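Local structure of hypothetical protein AGR_pAT_315 (Agrobacterium tumefaciens str. C58, 1VQY) at residues I39-P44 with Q86-F91. The protein is of unknown function but belongs to the NIPSNAP family, whose members adopt a dimeric alpha-beta barrel type of fold. Sequence-based numbering, arbitrary orientation.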
ATOM      1  N   ILE B  39      26.202  -0.543 -15.697  1.00 16.83           N
ATOM      2  CA  ILE B  39      25.721   0.506 -16.586  1.00 16.91           C
ATOM      3  C   ILE B  39      26.530   0.548 -17.904  1.00 16.67           C
ATOM      4  O   ILE B  39      25.997   0.916 -18.963  1.00 16.59           O
ATOM      5  CB  ILE B  39      25.677   1.886 -15.841  1.00 17.92           C
ATOM      6  CG1 ILE B  39      24.456   2.711 -16.269  1.00 18.49           C
ATOM      7  CG2 ILE B  39      27.006   2.693 -16.029  1.00 17.75           C
ATOM      8  CD1 ILE B  39      23.134   2.015 -16.130  1.00 17.77           C
ATOM      9  N   ALA B  40      27.793   0.124 -17.845  1.00 16.16           N
ATOM     10  CA  ALA B  40      28.634   0.006 -19.041  1.00 17.05           C
ATOM     11  C   ALA B  40      28.175  -1.114 -19.999  1.00 16.98           C
ATOM     12  O   ALA B  40      28.404  -1.035 -21.212  1.00 16.01           O
ATOM     13  CB  ALA B  40      30.112  -0.187 -18.651  1.00 16.50           C
ATOM     14  N   ILE B  41      27.540  -2.144 -19.447  1.00 17.32           N
ATOM     15  CA  ILE B  41      26.921  -3.213 -20.237  1.00 17.15           C
ATOM     16  C   ILE B  41      25.526  -2.824 -20.683  1.00 17.85           C
ATOM     17  O   ILE B  41      25.196  -2.865 -21.855  1.00 18.54           O
ATOM     18  CB  ILE B  41      26.781  -4.502 -19.409  1.00 17.26           C
ATOM     19  CG1 ILE B  41      28.149  -4.971 -18.920  1.00 18.26           C
ATOM     20  CG2 ILE B  41      26.090  -5.605 -20.236  1.00 18.58           C
ATOM     21  CD1 ILE B  41      28.100  -5.964 -17.787  1.00 17.74           C
ATOM     22  N   GLN B  42      24.719  -2.448 -19.697  1.00 19.58           N
ATOM     23  CA  GLN B  42      23.298  -2.154 -19.840  1.00 19.53           C
ATOM     24  C   GLN B  42      22.983  -1.036 -20.857  1.00 20.04           C
ATOM     25  O   GLN B  42      22.160  -1.229 -21.757  1.00 19.59           O
ATOM     26  CB  GLN B  42      22.753  -1.782 -18.437  1.00 19.40           C
ATOM     27  CG  GLN B  42      21.255  -1.897 -18.252  1.00 22.08           C
ATOM     28  CD  GLN B  42      20.818  -1.769 -16.788  1.00 20.31           C
ATOM     29  OE1 GLN B  42      21.430  -1.045 -15.999  1.00 20.89           O
ATOM     30  NE2 GLN B  42      19.749  -2.480 -16.424  1.00 17.53           N
ATOM     31  N   ALA B  43      23.634   0.122 -20.725  1.00 20.60           N
ATOM     32  CA  ALA B  43      23.191   1.337 -21.449  1.00 20.31           C
ATOM     33  C   ALA B  43      23.340   1.268 -22.973  1.00 20.15           C
ATOM     34  O   ALA B  43      22.395   1.592 -23.692  1.00 21.14           O
ATOM     35  CB  ALA B  43      23.866   2.605 -20.894  1.00 20.17           C
ATOM     36  N   PRO B  44      24.517   0.845 -23.471  1.00 20.14           N
ATOM     37  CA  PRO B  44      24.702   0.703 -24.906  1.00 20.30           C
ATOM     38  C   PRO B  44      23.646  -0.163 -25.594  1.00 20.48           C
ATOM     39  O   PRO B  44      23.311   0.090 -26.770  1.00 20.33           O
ATOM     40  CB  PRO B  44      26.076   0.034 -25.007  1.00 21.13           C
ATOM     41  CG  PRO B  44      26.786   0.469 -23.786  1.00 20.16           C
ATOM     42  CD  PRO B  44      25.747   0.492 -22.732  1.00 20.37           C
ATOM     43  N   GLN B  86      26.315 -12.095 -22.397  1.00 22.33           N
ATOM     44  CA  GLN B  86      27.087 -12.964 -21.523  1.00 21.79           C
ATOM     45  C   GLN B  86      27.622 -12.260 -20.294  1.00 20.91           C
ATOM     46  O   GLN B  86      27.550 -12.807 -19.203  1.00 22.25           O
ATOM     47  CB  GLN B  86      28.242 -13.545 -22.295  1.00 22.52           C
ATOM     48  CG  GLN B  86      28.922 -14.678 -21.595  1.00 27.39           C
ATOM     49  CD  GLN B  86      29.358 -15.732 -22.573  1.00 29.45           C
ATOM     50  OE1 GLN B  86      30.366 -15.571 -23.263  1.00 33.02           O
ATOM     51  NE2 GLN B  86      28.583 -16.807 -22.662  1.00 28.26           N
ATOM     52  N   ARG B  87      28.153 -11.052 -20.472  1.00 19.65           N
ATOM     53  CA  ARG B  87      28.595 -10.229 -19.348  1.00 20.68           C
ATOM     54  C   ARG B  87      27.431  -9.918 -18.402  1.00 19.96           C
ATOM     55  O   ARG B  87      27.584  -9.986 -17.187  1.00 19.54           O
ATOM     56  CB  ARG B  87      29.223  -8.917 -19.845  1.00 21.65           C
ATOM     57  CG  ARG B  87      30.507  -9.060 -20.704  1.00 23.58           C
ATOM     58  CD  ARG B  87      30.883  -7.724 -21.361  1.00 22.93           C
ATOM     59  NE  ARG B  87      29.801  -7.229 -22.217  1.00 31.49           N
ATOM     60  CZ  ARG B  87      29.662  -5.964 -22.647  1.00 32.28           C
ATOM     61  NH1 ARG B  87      30.547  -5.018 -22.309  1.00 28.67           N
ATOM     62  NH2 ARG B  87      28.622  -5.639 -23.425  1.00 27.37           N
ATOM     63  N   TRP B  88      26.268  -9.591 -18.965  1.00 18.79           N
ATOM     64  CA  TRP B  88      25.075  -9.349 -18.158  1.00 20.11           C
ATOM     65  C   TRP B  88      24.681 -10.590 -17.353  1.00 20.12           C
ATOM     66  O   TRP B  88      24.334 -10.487 -16.181  1.00 20.42           O
ATOM     67  CB  TRP B  88      23.893  -8.876 -19.026  1.00 19.43           C
ATOM     68  CG  TRP B  88      22.717  -8.391 -18.240  1.00 17.84           C
ATOM     69  CD1 TRP B  88      21.525  -9.020 -18.100  1.00 19.79           C
ATOM     70  CD2 TRP B  88      22.623  -7.178 -17.472  1.00 20.05           C
ATOM     71  NE1 TRP B  88      20.678  -8.274 -17.295  1.00 20.46           N
ATOM     72  CE2 TRP B  88      21.328  -7.141 -16.899  1.00 18.45           C
ATOM     73  CE3 TRP B  88      23.500  -6.116 -17.222  1.00 20.30           C
ATOM     74  CZ2 TRP B  88      20.896  -6.100 -16.088  1.00 18.87           C
ATOM     75  CZ3 TRP B  88      23.060  -5.067 -16.416  1.00 18.93           C
ATOM     76  CH2 TRP B  88      21.778  -5.073 -15.854  1.00 17.76           C
ATOM     77  N   GLN B  89      24.744 -11.758 -17.975  1.00 20.33           N
ATOM     78  CA  GLN B  89      24.312 -12.982 -17.305  1.00 20.91           C
ATOM     79  C   GLN B  89      25.144 -13.258 -16.065  1.00 20.98           C
ATOM     80  O   GLN B  89      24.618 -13.741 -15.048  1.00 20.90           O
ATOM     81  CB  GLN B  89      24.360 -14.163 -18.267  1.00 20.96           C
ATOM     82  CG  GLN B  89      23.184 -14.146 -19.250  1.00 22.15           C
ATOM     83  CD  GLN B  89      23.281 -15.233 -20.305  1.00 23.35           C
ATOM     84  OE1 GLN B  89      24.263 -15.987 -20.352  1.00 25.79           O
ATOM     85  NE2 GLN B  89      22.257 -15.321 -21.162  1.00 22.89           N
ATOM     86  N   ALA B  90      26.434 -12.931 -16.153  1.00 20.13           N
ATOM     87  CA  ALA B  90      27.341 -13.029 -15.015  1.00 20.36           C
ATOM     88  C   ALA B  90      27.145 -11.879 -14.001  1.00 21.17           C
ATOM     89  O   ALA B  90      27.457 -12.031 -12.819  1.00 22.76           O
ATOM     90  CB  ALA B  90      28.798 -13.072 -15.516  1.00 18.85           C
ATOM     91  N   PHE B  91      26.618 -10.744 -14.460  1.00 21.49           N
ATOM     92  CA  PHE B  91      26.476  -9.541 -13.618  1.00 21.13           C
ATOM     93  C   PHE B  91      25.161  -9.451 -12.830  1.00 21.18           C
ATOM     94  O   PHE B  91      25.143  -9.029 -11.652  1.00 21.07           O
ATOM     95  CB  PHE B  91      26.629  -8.255 -14.457  1.00 19.91           C
ATOM     96  CG  PHE B  91      26.280  -7.012 -13.698  1.00 19.96           C
ATOM     97  CD1 PHE B  91      27.208  -6.412 -12.871  1.00 17.89           C
ATOM     98  CD2 PHE B  91      24.991  -6.467 -13.769  1.00 22.21           C
ATOM     99  CE1 PHE B  91      26.870  -5.272 -12.135  1.00 20.50           C
ATOM    100  CE2 PHE B  91      24.650  -5.322 -13.044  1.00 19.67           C
ATOM    101  CZ  PHE B  91      25.590  -4.726 -12.224  1.00 18.71           C
TER
HETATM  102  O   HOH W   1      27.067  -3.226 -23.703  1.00 11.73           O
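With CG2 anti to its backbone N and CG1 anti to its carbonyl carbon (chi1 -59°), Ile41 spreads two branches toward residues 86-91, one to Trp88 and the other to Arg87. The pair belongs to the helical layer of a ferredoxin-like alpha+beta fold, as in dimeric alpha-beta barrel proteins: helix 27-46 packs on the antiparallel sheet through Ile39 and Gln42 against Trp67, and helix 86-96 packs against helix 27-46. Here their segments run at 130° to one another, with axes 9.9 Å apart at closest approach. A beta-branched isoleucine suits this position because its forked side chain can touch an aromatic ring with one branch and an aliphatic stem with the other. CG2 of Ile41 lies obliquely against the indole, 4.0 Å from CE3 of Trp88, while CD1 reaches CB of Arg87 at 3.8 Å and, more loosely, CB of Phe91.

Arginine serves well at the exposed border, pairing an apolar stem for Ile41 with a charged end that binds water. The stem slides past Ile41 in the opposite direction, and the bend at chi3 brings the guanidinium back so that CG1 of Ile41 sits over the centre of one face. The charged end also makes a long, weak ion pair with Asp85, whose carboxylate accepts a hydrogen bond from the backbone N of Trp88.

On the buried side, the broad indole meets Ile41 and Gln42 together. The extended Gln42 runs obliquely past CZ3 and CH2, its methylenes packing on the ring and its polar amide plane turned 40° from it. NE2 of Gln42 approaches CH2 of Trp88 to 3.3 Å, without a hydrogen bond between them. Leu82 of helix 72-84 touches both residues. A water completes the junction, donating to O of Ile41 at 2.7 Å and accepting from NH2 of Arg87 at 2.9 Å.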